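Local coordinates for protein glucose-6-phosphate isomerase (Plasmodium falciparum, PDB 3QKI) that probably catalyses the reversible isomerisation of alpha-D-glucose 6-phosphate to beta-D-fructose 6-phosphate, an early step of glycolysis, at residues A[30-35]-A[368-373]; A[37-42]-A[75-80]; A[120-125]-A[343-348]; A[126-129]-A[134-137]. All blocks are in the same frame, centred on the assembly; numbering follows the deposited sequence.

Contact 1: A[30-35]-A[368-373]; sequences KELVTL and SHFFDY
Val-33 and Phe-370 mark the closest backbone approach between two helical segments, 30-35 and 368-373, with their CA atoms 6.3 Å apart. Phe-370 gives 84 of the 149 Å² buried between the segments, its ring meeting the successive residues Leu-32 and Val-33 in different ways. Leu-32 comes over one face. Its CB lies 3.9 Å from the centroid of the Phe-370 ring and 24° off the ring normal, a CH-pi contact displaced toward the rim, so that the nearest ring atom is CZ at 3.6 Å from Leu-32 CB. Val-33 instead meets the edge, where its CG2 is 3.8 Å from Phe-370 CE1 and close to the ring plane. That branch stands anti to the carbonyl carbon of Val-33, which brings it beside the ring although the CB of this residue points away from the other segment.

The pair joins helix 27-39 to the C-terminal end of helix 356-371; the chain leaves helical geometry at Asp-372, whose phi is positive (61°). On the opposite face of the Phe-370 ring sits the CB of the preceding residue, His-369, over the ring centre, so the aromatic group is covered on both faces. Leu-32 also packs on Leu-81 and Tyr-84 of helix 75-87, a third helix at this junction. Nearby, the imidazole of His-369 is hydrogen-bonded through ND1 to Tyr-29 OH and through NE2 to Asn-414 O.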
loop_
_atom_site.group_PDB
_atom_site.type_symbol
_atom_site.label_atom_id
_atom_site.label_comp_id
_atom_site.label_asym_id
_atom_site.label_seq_id
_atom_site.Cartn_x
_atom_site.Cartn_y
_atom_site.Cartn_z
ATOM N N LYS A 30 -33.181 8.936 -8.999
ATOM C CA LYS A 30 -33.712 8.588 -10.314
ATOM C C LYS A 30 -33.337 9.696 -11.340
ATOM O O LYS A 30 -32.964 9.369 -12.463
ATOM C CB LYS A 30 -35.228 8.357 -10.242
ATOM C CG LYS A 30 -35.604 7.001 -9.653
ATOM C CD LYS A 30 -37.064 6.957 -9.274
ATOM C CE LYS A 30 -37.484 5.580 -8.814
ATOM N NZ LYS A 30 -38.854 5.581 -8.219
ATOM N N GLU A 31 -33.312 10.970 -10.901
ATOM C CA GLU A 31 -32.927 12.099 -11.743
ATOM C C GLU A 31 -31.420 12.057 -12.050
ATOM O O GLU A 31 -31.034 12.292 -13.191
ATOM C CB GLU A 31 -33.337 13.442 -11.112
ATOM C CG GLU A 31 -34.847 13.624 -11.072
ATOM C CD GLU A 31 -35.376 14.851 -10.356
ATOM O OE1 GLU A 31 -34.693 15.364 -9.441
ATOM O OE2 GLU A 31 -36.496 15.290 -10.705
ATOM N N LEU A 32 -30.580 11.705 -11.049
ATOM C CA LEU A 32 -29.130 11.561 -11.221
ATOM C C LEU A 32 -28.801 10.433 -12.218
ATOM O O LEU A 32 -27.868 10.592 -12.990
ATOM C CB LEU A 32 -28.425 11.359 -9.869
ATOM C CG LEU A 32 -28.236 12.623 -9.047
ATOM C CD1 LEU A 32 -28.041 12.307 -7.582
ATOM C CD2 LEU A 32 -27.121 13.474 -9.588
ATOM N N VAL A 33 -29.598 9.350 -12.258
ATOM C CA VAL A 33 -29.418 8.252 -13.228
ATOM C C VAL A 33 -29.483 8.832 -14.663
ATOM O O VAL A 33 -28.610 8.541 -15.484
ATOM C CB VAL A 33 -30.467 7.116 -13.035
ATOM C CG1 VAL A 33 -30.373 6.071 -14.147
ATOM C CG2 VAL A 33 -30.338 6.450 -11.676
ATOM N N THR A 34 -30.478 9.682 -14.942
ATOM C CA THR A 34 -30.641 10.279 -16.268
ATOM C C THR A 34 -29.645 11.395 -16.549
ATOM O O THR A 34 -29.111 11.433 -17.655
ATOM C CB THR A 34 -32.105 10.557 -16.637
ATOM O OG1 THR A 34 -32.551 11.703 -15.938
ATOM C CG2 THR A 34 -33.020 9.353 -16.411
ATOM N N LEU A 35 -29.328 12.244 -15.542
ATOM C CA LEU A 35 -28.318 13.302 -15.718
ATOM C C LEU A 35 -26.924 12.728 -16.006
ATOM O O LEU A 35 -26.224 13.242 -16.877
ATOM C CB LEU A 35 -28.240 14.197 -14.496
ATOM C CG LEU A 35 -29.387 15.159 -14.261
ATOM C CD1 LEU A 35 -29.341 15.660 -12.841
ATOM C CD2 LEU A 35 -29.304 16.341 -15.191
ATOM N N SER A 368 -19.137 6.306 -7.992
ATOM C CA SER A 368 -19.402 4.890 -7.720
ATOM C C SER A 368 -20.786 4.453 -8.228
ATOM O O SER A 368 -20.897 3.424 -8.897
ATOM C CB SER A 368 -19.265 4.601 -6.226
ATOM O OG SER A 368 -19.703 3.283 -5.903
ATOM N N HIS A 369 -21.850 5.216 -7.885
ATOM C CA HIS A 369 -23.198 4.828 -8.277
ATOM C C HIS A 369 -23.568 5.004 -9.735
ATOM O O HIS A 369 -24.185 4.114 -10.307
ATOM C CB HIS A 369 -24.262 5.444 -7.349
ATOM C CG HIS A 369 -24.422 4.671 -6.079
ATOM N ND1 HIS A 369 -25.626 4.073 -5.749
ATOM C CD2 HIS A 369 -23.507 4.370 -5.123
ATOM C CE1 HIS A 369 -25.411 3.432 -4.614
ATOM N NE2 HIS A 369 -24.152 3.578 -4.201
ATOM N N PHE A 370 -23.217 6.143 -10.325
ATOM C CA PHE A 370 -23.615 6.497 -11.686
ATOM C C PHE A 370 -22.615 6.166 -12.799
ATOM O O PHE A 370 -23.014 6.023 -13.955
ATOM C CB PHE A 370 -24.132 7.941 -11.719
ATOM C CG PHE A 370 -25.176 8.138 -10.649
ATOM C CD1 PHE A 370 -26.398 7.476 -10.718
ATOM C CD2 PHE A 370 -24.894 8.878 -9.507
ATOM C CE1 PHE A 370 -27.323 7.578 -9.683
ATOM C CE2 PHE A 370 -25.828 8.990 -8.480
ATOM C CZ PHE A 370 -27.026 8.323 -8.566
ATOM N N PHE A 371 -21.357 5.955 -12.447
ATOM C CA PHE A 371 -20.329 5.600 -13.433
ATOM C C PHE A 371 -19.778 4.213 -13.174
ATOM O O PHE A 371 -18.995 3.702 -13.980
ATOM C CB PHE A 371 -19.209 6.646 -13.420
ATOM C CG PHE A 371 -19.563 7.902 -14.161
ATOM C CD1 PHE A 371 -20.353 8.883 -13.566
ATOM C CD2 PHE A 371 -19.099 8.119 -15.453
ATOM C CE1 PHE A 371 -20.697 10.044 -14.261
ATOM C CE2 PHE A 371 -19.424 9.293 -16.140
ATOM C CZ PHE A 371 -20.237 10.239 -15.546
ATOM N N ASP A 372 -20.166 3.615 -12.034
ATOM C CA ASP A 372 -19.729 2.293 -11.600
ATOM C C ASP A 372 -18.211 2.215 -11.395
ATOM O O ASP A 372 -17.577 1.181 -11.678
ATOM C CB ASP A 372 -20.306 1.189 -12.514
ATOM C CG ASP A 372 -20.670 -0.083 -11.782
ATOM O OD1 ASP A 372 -20.308 -1.161 -12.270
ATOM O OD2 ASP A 372 -21.353 0.004 -10.730
ATOM N N TYR A 373 -17.619 3.334 -10.933
ATOM C CA TYR A 373 -16.190 3.440 -10.600
ATOM C C TYR A 373 -16.017 2.993 -9.147
ATOM O O TYR A 373 -16.241 3.761 -8.204
ATOM C CB TYR A 373 -15.674 4.869 -10.822
ATOM C CG TYR A 373 -15.702 5.334 -12.268
ATOM C CD1 TYR A 373 -15.683 4.418 -13.321
ATOM C CD2 TYR A 373 -15.726 6.689 -12.583
ATOM C CE1 TYR A 373 -15.702 4.842 -14.647
ATOM C CE2 TYR A 373 -15.732 7.122 -13.907
ATOM C CZ TYR A 373 -15.736 6.193 -14.935
ATOM O OH TYR A 373 -15.768 6.601 -16.247
#

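Contact 2: A[37-42]-A[75-80]; sequences AEEKTK and EKTLNK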
loop_
_atom_site.group_PDB
_atom_site.type_symbol
_atom_site.label_atom_id
_atom_site.label_comp_id
_atom_site.label_asym_id
_atom_site.label_seq_id
_atom_site.Cartn_x
_atom_site.Cartn_y
_atom_site.Cartn_z
ATOM N N ALA A 37 -26.239 9.892 -17.446
ATOM C CA ALA A 37 -26.271 9.346 -18.810
ATOM C C ALA A 37 -25.939 10.452 -19.830
ATOM O O ALA A 37 -25.209 10.193 -20.782
ATOM C CB ALA A 37 -27.633 8.722 -19.115
ATOM N N GLU A 38 -26.407 11.688 -19.606
ATOM C CA GLU A 38 -26.027 12.818 -20.462
ATOM C C GLU A 38 -24.574 13.276 -20.179
ATOM O O GLU A 38 -23.851 13.615 -21.116
ATOM C CB GLU A 38 -26.987 13.983 -20.295
ATOM C CG GLU A 38 -26.835 15.026 -21.397
ATOM C CD GLU A 38 -28.087 15.867 -21.555
ATOM O OE1 GLU A 38 -28.028 17.061 -21.192
ATOM O OE2 GLU A 38 -29.135 15.329 -21.990
ATOM N N GLU A 39 -24.141 13.254 -18.887
ATOM C CA GLU A 39 -22.777 13.620 -18.496
ATOM C C GLU A 39 -21.729 12.743 -19.186
ATOM O O GLU A 39 -20.647 13.233 -19.535
ATOM C CB GLU A 39 -22.608 13.587 -16.958
ATOM C CG GLU A 39 -23.358 14.709 -16.237
ATOM C CD GLU A 39 -22.925 16.142 -16.497
ATOM O OE1 GLU A 39 -23.565 17.061 -15.935
ATOM O OE2 GLU A 39 -21.939 16.354 -17.241
ATOM N N LYS A 40 -22.081 11.479 -19.454
ATOM C CA LYS A 40 -21.210 10.509 -20.131
ATOM C C LYS A 40 -20.880 10.915 -21.578
ATOM O O LYS A 40 -19.866 10.460 -22.115
ATOM C CB LYS A 40 -21.821 9.102 -20.078
ATOM C CG LYS A 40 -21.750 8.520 -18.684
ATOM C CD LYS A 40 -22.235 7.094 -18.569
ATOM C CE LYS A 40 -22.586 6.798 -17.126
ATOM N NZ LYS A 40 -22.782 5.343 -16.893
ATOM N N THR A 41 -21.705 11.785 -22.187
ATOM C CA THR A 41 -21.531 12.268 -23.569
ATOM C C THR A 41 -20.758 13.590 -23.603
ATOM O O THR A 41 -20.558 14.135 -24.671
ATOM C CB THR A 41 -22.894 12.416 -24.286
ATOM O OG1 THR A 41 -23.582 13.566 -23.786
ATOM C CG2 THR A 41 -23.766 11.177 -24.171
ATOM N N LYS A 42 -20.345 14.108 -22.437
ATOM C CA LYS A 42 -19.642 15.384 -22.313
ATOM C C LYS A 42 -18.184 15.212 -21.938
ATOM O O LYS A 42 -17.834 14.308 -21.167
ATOM C CB LYS A 42 -20.381 16.309 -21.342
ATOM C CG LYS A 42 -21.801 16.663 -21.829
ATOM C CD LYS A 42 -22.510 17.748 -21.016
ATOM C CE LYS A 42 -21.958 19.153 -21.201
ATOM N NZ LYS A 42 -21.994 19.618 -22.616
ATOM N N GLU A 75 -22.447 22.273 -13.215
ATOM C CA GLU A 75 -22.883 22.860 -11.946
ATOM C C GLU A 75 -24.321 22.410 -11.625
ATOM O O GLU A 75 -24.663 22.218 -10.456
ATOM C CB GLU A 75 -22.819 24.384 -11.981
ATOM C CG GLU A 75 -21.421 24.924 -12.102
ATOM C CD GLU A 75 -21.358 26.282 -12.772
ATOM O OE1 GLU A 75 -21.205 26.337 -14.018
ATOM O OE2 GLU A 75 -21.490 27.293 -12.045
ATOM N N LYS A 76 -25.142 22.207 -12.663
ATOM C CA LYS A 76 -26.528 21.733 -12.545
ATOM C C LYS A 76 -26.589 20.322 -11.953
ATOM O O LYS A 76 -27.452 20.044 -11.121
ATOM C CB LYS A 76 -27.194 21.724 -13.925
ATOM C CG LYS A 76 -28.573 22.333 -13.940
ATOM C CD LYS A 76 -28.461 23.817 -14.283
ATOM C CE LYS A 76 -29.486 24.243 -15.296
ATOM N NZ LYS A 76 -29.099 25.503 -15.984
ATOM N N THR A 77 -25.685 19.420 -12.404
ATOM C CA THR A 77 -25.639 18.042 -11.878
ATOM C C THR A 77 -25.136 18.032 -10.423
ATOM O O THR A 77 -25.644 17.264 -9.605
ATOM C CB THR A 77 -24.899 17.099 -12.820
ATOM O OG1 THR A 77 -25.543 17.135 -14.090
ATOM C CG2 THR A 77 -24.874 15.639 -12.308
ATOM N N LEU A 78 -24.187 18.919 -10.086
ATOM C CA LEU A 78 -23.714 18.993 -8.705
ATOM C C LEU A 78 -24.840 19.514 -7.807
ATOM O O LEU A 78 -24.985 19.041 -6.693
ATOM C CB LEU A 78 -22.431 19.843 -8.579
ATOM C CG LEU A 78 -21.746 19.835 -7.198
ATOM C CD1 LEU A 78 -21.422 18.424 -6.730
ATOM C CD2 LEU A 78 -20.520 20.722 -7.193
ATOM N N ASN A 79 -25.671 20.449 -8.313
ATOM C CA ASN A 79 -26.830 20.958 -7.559
ATOM C C ASN A 79 -27.818 19.843 -7.296
ATOM O O ASN A 79 -28.380 19.789 -6.202
ATOM C CB ASN A 79 -27.495 22.138 -8.276
ATOM C CG ASN A 79 -26.663 23.407 -8.256
ATOM O OD1 ASN A 79 -25.669 23.531 -7.527
ATOM N ND2 ASN A 79 -27.027 24.372 -9.089
ATOM N N LYS A 80 -27.973 18.904 -8.258
ATOM C CA LYS A 80 -28.860 17.758 -8.070
ATOM C C LYS A 80 -28.299 16.824 -7.002
ATOM O O LYS A 80 -29.072 16.263 -6.221
ATOM C CB LYS A 80 -29.116 17.015 -9.382
ATOM C CG LYS A 80 -30.155 15.890 -9.286
ATOM C CD LYS A 80 -31.559 16.384 -8.920
ATOM C CE LYS A 80 -32.127 17.458 -9.841
ATOM N NZ LYS A 80 -33.474 17.875 -9.405
#
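A helix-helix junction is tied here by one buried polar link, between the C-terminal part of helix 27-39 and the first turn of helix 75-87. The two backbones stay well apart, the nearest CA atoms being those of Glu-39 and Thr-77 at 8.5 Å, and the gap is bridged by side chains that reach for each other from opposite directions. Thr-77 OG1 donates to Glu-39 OE1 over 2.7 Å, meeting the carboxylate on the anti lone pair, the one turned away from the other oxygen.

Two torsions deliver the groups. The hydroxyl of Thr-77 stands beside its own backbone N (chi1 -57°), and the Glu-39 chain is bent at chi2 (-65°) instead of running out straight. The carboxylate is gripped at both oxygens: OE1 also accepts from Ser-74 N, just before helix 75-87, and OE2 is hydrogen-bonded to Tyr-47 OH. These partners fix the rotation of the buried acid and would be expected to stabilise its negative charge. Ser-74 serves the same helix start a second time, since its OG is hydrogen-bonded to Thr-77 N. Tyr-366 of helix 356-371 packs against both Glu-39 and Thr-77, and Leu-32 and Leu-35 lie against Thr-77, so the bonded pair is flanked by an aromatic ring and two leucines.

Beyond Glu-39 the chain turns away in a type I beta turn from Glu-39 to Lys-42, closed by Lys-42 N to Glu-39 O at 3.0 Å. Just before it, Glu-38 O accepts twice from Thr-41: from N at 3.0 Å and from OG1 at 2.7 Å.

Contact 3: A[120-125]-A[343-348]; sequences IEKINT and MDEHFL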
loop_
_atom_site.group_PDB
_atom_site.type_symbol
_atom_site.label_atom_id
_atom_site.label_comp_id
_atom_site.label_asym_id
_atom_site.label_seq_id
_atom_site.Cartn_x
_atom_site.Cartn_y
_atom_site.Cartn_z
ATOM N N ILE A 120 -10.779 23.229 25.383
ATOM C CA ILE A 120 -11.149 23.500 26.770
ATOM C C ILE A 120 -12.076 24.710 26.954
ATOM O O ILE A 120 -12.998 24.632 27.751
ATOM C CB ILE A 120 -9.912 23.498 27.729
ATOM C CG1 ILE A 120 -10.327 23.383 29.211
ATOM C CG2 ILE A 120 -9.000 24.706 27.504
ATOM C CD1 ILE A 120 -10.390 22.050 29.736
ATOM N N GLU A 121 -11.882 25.781 26.188
ATOM C CA GLU A 121 -12.715 26.983 26.317
ATOM C C GLU A 121 -14.203 26.762 25.950
ATOM O O GLU A 121 -15.060 27.580 26.304
ATOM C CB GLU A 121 -12.086 28.175 25.571
ATOM C CG GLU A 121 -11.873 27.945 24.086
ATOM C CD GLU A 121 -10.540 27.365 23.632
ATOM O OE1 GLU A 121 -9.790 26.787 24.462
ATOM O OE2 GLU A 121 -10.268 27.478 22.411
ATOM N N LYS A 122 -14.503 25.621 25.278
ATOM C CA LYS A 122 -15.848 25.249 24.856
ATOM C C LYS A 122 -16.420 24.093 25.698
ATOM O O LYS A 122 -17.477 23.564 25.355
ATOM C CB LYS A 122 -15.854 24.872 23.355
ATOM C CG LYS A 122 -15.465 25.989 22.418
ATOM C CD LYS A 122 -15.634 25.556 20.958
ATOM C CE LYS A 122 -15.115 26.611 20.012
ATOM N NZ LYS A 122 -15.579 26.404 18.613
ATOM N N ILE A 123 -15.738 23.710 26.809
ATOM C CA ILE A 123 -16.143 22.614 27.710
ATOM C C ILE A 123 -17.602 22.728 28.189
ATOM O O ILE A 123 -18.261 21.702 28.367
ATOM C CB ILE A 123 -15.152 22.421 28.901
ATOM C CG1 ILE A 123 -15.340 21.053 29.589
ATOM C CG2 ILE A 123 -15.209 23.619 29.917
ATOM C CD1 ILE A 123 -14.115 20.508 30.337
ATOM N N ASN A 124 -18.097 23.979 28.377
ATOM C CA ASN A 124 -19.449 24.203 28.838
ATOM C C ASN A 124 -20.394 24.549 27.707
ATOM O O ASN A 124 -21.469 23.963 27.630
ATOM C CB ASN A 124 -19.479 25.226 30.003
ATOM C CG ASN A 124 -18.760 24.726 31.239
ATOM O OD1 ASN A 124 -18.967 23.602 31.717
ATOM N ND2 ASN A 124 -17.856 25.527 31.752
ATOM N N THR A 125 -19.995 25.458 26.818
ATOM C CA THR A 125 -20.813 25.913 25.679
ATOM C C THR A 125 -21.091 24.779 24.680
ATOM O O THR A 125 -22.133 24.782 24.012
ATOM C CB THR A 125 -20.132 27.092 24.943
ATOM O OG1 THR A 125 -18.866 26.674 24.420
ATOM C CG2 THR A 125 -19.960 28.312 25.811
ATOM N N MET A 343 -12.193 21.847 11.131
ATOM C CA MET A 343 -12.809 21.122 10.015
ATOM C C MET A 343 -14.150 20.480 10.471
ATOM O O MET A 343 -15.101 20.493 9.699
ATOM C CB MET A 343 -11.844 20.077 9.424
ATOM C CG MET A 343 -12.428 19.279 8.239
ATOM S SD MET A 343 -13.001 20.285 6.838
ATOM C CE MET A 343 -11.459 20.772 6.179
ATOM N N ASP A 344 -14.236 19.957 11.732
ATOM C CA ASP A 344 -15.480 19.412 12.281
ATOM C C ASP A 344 -16.583 20.489 12.250
ATOM O O ASP A 344 -17.707 20.202 11.813
ATOM C CB ASP A 344 -15.319 18.937 13.733
ATOM C CG ASP A 344 -14.477 17.692 13.932
ATOM O OD1 ASP A 344 -14.196 16.983 12.926
ATOM O OD2 ASP A 344 -14.023 17.465 15.075
ATOM N N GLU A 345 -16.252 21.718 12.705
ATOM C CA GLU A 345 -17.182 22.866 12.742
ATOM C C GLU A 345 -17.674 23.243 11.356
ATOM O O GLU A 345 -18.864 23.520 11.173
ATOM C CB GLU A 345 -16.536 24.077 13.442
ATOM C CG GLU A 345 -16.336 23.863 14.933
ATOM C CD GLU A 345 -17.591 24.048 15.767
ATOM O OE1 GLU A 345 -18.086 25.193 15.836
ATOM O OE2 GLU A 345 -18.060 23.060 16.377
ATOM N N HIS A 346 -16.772 23.193 10.362
ATOM C CA HIS A 346 -17.101 23.455 8.965
ATOM C C HIS A 346 -18.080 22.375 8.479
ATOM O O HIS A 346 -19.130 22.691 7.903
ATOM C CB HIS A 346 -15.817 23.438 8.093
ATOM C CG HIS A 346 -16.098 23.475 6.636
ATOM N ND1 HIS A 346 -16.468 24.653 5.998
ATOM C CD2 HIS A 346 -16.098 22.468 5.731
ATOM C CE1 HIS A 346 -16.666 24.336 4.730
ATOM N NE2 HIS A 346 -16.456 23.031 4.516
ATOM N N PHE A 347 -17.747 21.107 8.738
ATOM C CA PHE A 347 -18.588 19.977 8.339
ATOM C C PHE A 347 -20.024 20.094 8.913
ATOM O O PHE A 347 -21.008 19.878 8.203
ATOM C CB PHE A 347 -17.937 18.663 8.802
ATOM C CG PHE A 347 -18.715 17.392 8.538
ATOM C CD1 PHE A 347 -19.329 17.171 7.303
ATOM C CD2 PHE A 347 -18.735 16.372 9.472
ATOM C CE1 PHE A 347 -20.007 15.981 7.047
ATOM C CE2 PHE A 347 -19.378 15.163 9.202
ATOM C CZ PHE A 347 -19.979 14.957 7.983
ATOM N N LEU A 348 -20.128 20.438 10.194
ATOM C CA LEU A 348 -21.427 20.546 10.845
ATOM C C LEU A 348 -22.246 21.746 10.363
ATOM O O LEU A 348 -23.460 21.617 10.146
ATOM C CB LEU A 348 -21.223 20.633 12.368
ATOM C CG LEU A 348 -22.473 20.835 13.239
ATOM C CD1 LEU A 348 -23.405 19.608 13.175
ATOM C CD2 LEU A 348 -22.075 21.104 14.692
#
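Lys-122 and Glu-345 reach toward each other from opposite directions and meet through their charged ends alone. Lys-122 NZ lies 3.9 Å from Glu-345 OE1, a long salt bridge, weaker than a close ion pair; no other pair of residues across these segments comes within 4.5 Å. The backbones are correspondingly distant, with 12.4 Å between the CA atoms of Lys-122 and Glu-345, and the two segments together bury just 46 Å².

The two chains span that distance unequally. Beyond CG the lysine is fully extended, with chi2, chi3 and chi4 all near 180°, so its ammonium is carried straight out from the 3-10 turn at 120-122. Glu-345 is instead bent at chi2 (-79°), which folds its carboxylate back rather than letting it project at full length from the helix. The stronger polar partner of Lys-122 NZ lies one turn earlier on the same helix, where His-341 NE2 is hydrogen-bonded to it. The ammonium therefore addresses two residues of helix 330-349, and the weak pairing with Glu-345 supplements the bond to His-341.

A second link is made by Asp-344, next to Glu-345, which forms a salt bridge with Arg-117, a little upstream of the 120-125 loop. Contact 3 itself is a long loop-to-helix salt bridge at the protein surface, joining the irregular connection between helix 90-99 and strand 129-130 to the side of helix 330-349.

Contact 4: A[126-129]-A[134-137]; sequences HKII and NVLE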
loop_
_atom_site.group_PDB
_atom_site.type_symbol
_atom_site.label_atom_id
_atom_site.label_comp_id
_atom_site.label_asym_id
_atom_site.label_seq_id
_atom_site.Cartn_x
_atom_site.Cartn_y
_atom_site.Cartn_z
ATOM N N HIS A 126 -20.149 23.818 24.568
ATOM C CA HIS A 126 -20.271 22.705 23.643
ATOM C C HIS A 126 -20.431 21.386 24.364
ATOM O O HIS A 126 -20.159 20.333 23.770
ATOM C CB HIS A 126 -19.074 22.696 22.682
ATOM C CG HIS A 126 -19.145 23.777 21.646
ATOM N ND1 HIS A 126 -19.132 25.119 21.994
ATOM C CD2 HIS A 126 -19.234 23.677 20.302
ATOM C CE1 HIS A 126 -19.206 25.787 20.857
ATOM N NE2 HIS A 126 -19.254 24.964 19.810
ATOM N N LYS A 127 -20.934 21.425 25.623
ATOM C CA LYS A 127 -21.134 20.220 26.442
ATOM C C LYS A 127 -21.987 19.163 25.760
ATOM O O LYS A 127 -22.832 19.493 24.924
ATOM C CB LYS A 127 -21.664 20.544 27.847
ATOM C CG LYS A 127 -23.097 21.027 27.902
ATOM C CD LYS A 127 -23.497 21.409 29.330
ATOM C CE LYS A 127 -24.821 22.143 29.364
ATOM N NZ LYS A 127 -24.735 23.500 28.745
ATOM N N ILE A 128 -21.694 17.891 26.057
ATOM C CA ILE A 128 -22.415 16.736 25.528
ATOM C C ILE A 128 -22.650 15.859 26.745
ATOM O O ILE A 128 -21.699 15.326 27.339
ATOM C CB ILE A 128 -21.661 15.983 24.382
ATOM C CG1 ILE A 128 -21.368 16.895 23.168
ATOM C CG2 ILE A 128 -22.420 14.697 23.962
ATOM C CD1 ILE A 128 -20.211 16.413 22.281
ATOM N N ILE A 129 -23.922 15.741 27.123
ATOM C CA ILE A 129 -24.358 14.969 28.276
ATOM C C ILE A 129 -24.745 13.528 27.888
ATOM O O ILE A 129 -25.726 13.313 27.184
ATOM C CB ILE A 129 -25.498 15.717 29.024
ATOM C CG1 ILE A 129 -25.225 17.247 29.220
ATOM C CG2 ILE A 129 -25.886 14.998 30.312
ATOM C CD1 ILE A 129 -23.971 17.654 30.062
ATOM N N ASN A 134 -21.059 15.388 31.547
ATOM C CA ASN A 134 -20.502 16.089 30.386
ATOM C C ASN A 134 -19.244 15.332 29.965
ATOM O O ASN A 134 -18.233 15.390 30.666
ATOM C CB ASN A 134 -20.175 17.565 30.688
ATOM C CG ASN A 134 -19.537 18.319 29.532
ATOM O OD1 ASN A 134 -19.538 17.871 28.376
ATOM N ND2 ASN A 134 -19.010 19.507 29.805
ATOM N N VAL A 135 -19.320 14.597 28.834
ATOM C CA VAL A 135 -18.215 13.790 28.309
ATOM C C VAL A 135 -16.935 14.591 28.054
ATOM O O VAL A 135 -15.848 14.015 28.134
ATOM C CB VAL A 135 -18.591 12.862 27.111
ATOM C CG1 VAL A 135 -19.645 11.853 27.515
ATOM C CG2 VAL A 135 -19.030 13.656 25.888
ATOM N N LEU A 136 -17.056 15.937 27.835
ATOM C CA LEU A 136 -15.905 16.817 27.615
ATOM C C LEU A 136 -15.002 16.907 28.846
ATOM O O LEU A 136 -13.807 17.171 28.715
ATOM C CB LEU A 136 -16.335 18.195 27.109
ATOM C CG LEU A 136 -17.056 18.246 25.760
ATOM C CD1 LEU A 136 -17.260 19.682 25.325
ATOM C CD2 LEU A 136 -16.264 17.501 24.661
ATOM N N GLU A 137 -15.568 16.641 30.044
ATOM C CA GLU A 137 -14.806 16.609 31.281
ATOM C C GLU A 137 -13.888 15.377 31.301
ATOM O O GLU A 137 -12.754 15.470 31.748
ATOM C CB GLU A 137 -15.740 16.608 32.492
ATOM C CG GLU A 137 -16.495 17.925 32.624
ATOM C CD GLU A 137 -15.814 19.060 33.372
ATOM O OE1 GLU A 137 -14.661 18.886 33.838
ATOM O OE2 GLU A 137 -16.450 20.132 33.497
#
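Val-135 N donates to Ile-128 O at 2.9 Å, and Asn-134 OD1 accepts two further backbone N-H groups, from Ile-128 and from Leu-136, each at 3.2 Å. These two donors come from opposite faces of the amide plane and neither lies on a lone pair: Ile-128 N stands 46° out of the plane and Leu-136 N 68°. Asn-134 is the N-cap residue of helix 135-154, and the bond from Leu-136 N is its capping bond, while the one from Ile-128 ties the cap to the incoming chain. With CG anti to the backbone N (chi1 177°), the amide is thrown back toward that chain, and its ND2 is hydrogen-bonded to Ile-123 O. Both ends of the amide are therefore held, which fixes its flip. Ile-128 O also takes a CA-H...O contact from Asn-134 CA at 3.4 Å.

Packing surrounds the bonds. Lys-127 CB lies against the Asn-134 amide, 3.5 Å from OD1. Val-135 CG2 meets Ile-128 CB at 3.8 Å, the two side chains crossing at a slant. Ile-129 CD1 lies against Asn-134 CA at 3.8 Å, and Leu-136 CD1 sets a methyl against the carbonyl oxygen of His-126, 3.4 Å away.

Among loop residues, Ile-128 packs on Ala-115, Leu-136 on Ile-118 and Val-135 on Trp-308. Ile-129 and Asn-134 form an antiparallel, non-hydrogen-bonded pair of the small two-stranded sheet 129-130 and 133-134, a hairpin that leads directly into helix 135-154.

Overall arrangement
Contacts 1 and 2 form one neighbourhood, their centres about 9 Å apart: both use helix 27-39, and a salt bridge between Glu-31 and Lys-80 links them. Both are buried, yet contact 1 is aromatic and aliphatic packing whereas contact 2 is a single hydrogen bond to a carboxylate. Contacts 3 and 4 form a second neighbourhood, their centres about 11 Å apart, joined by the probable bond from Asn-134 ND2 to Ile-123 O. There, contact 3 is a sparse electrostatic pairing at the surface, while partly buried contact 4 is dense with backbone and capping bonds between two segments close together in sequence. The centres of contacts 1 and 3 lie about 35 Å apart, although helices 330-349 and 356-371 are consecutive.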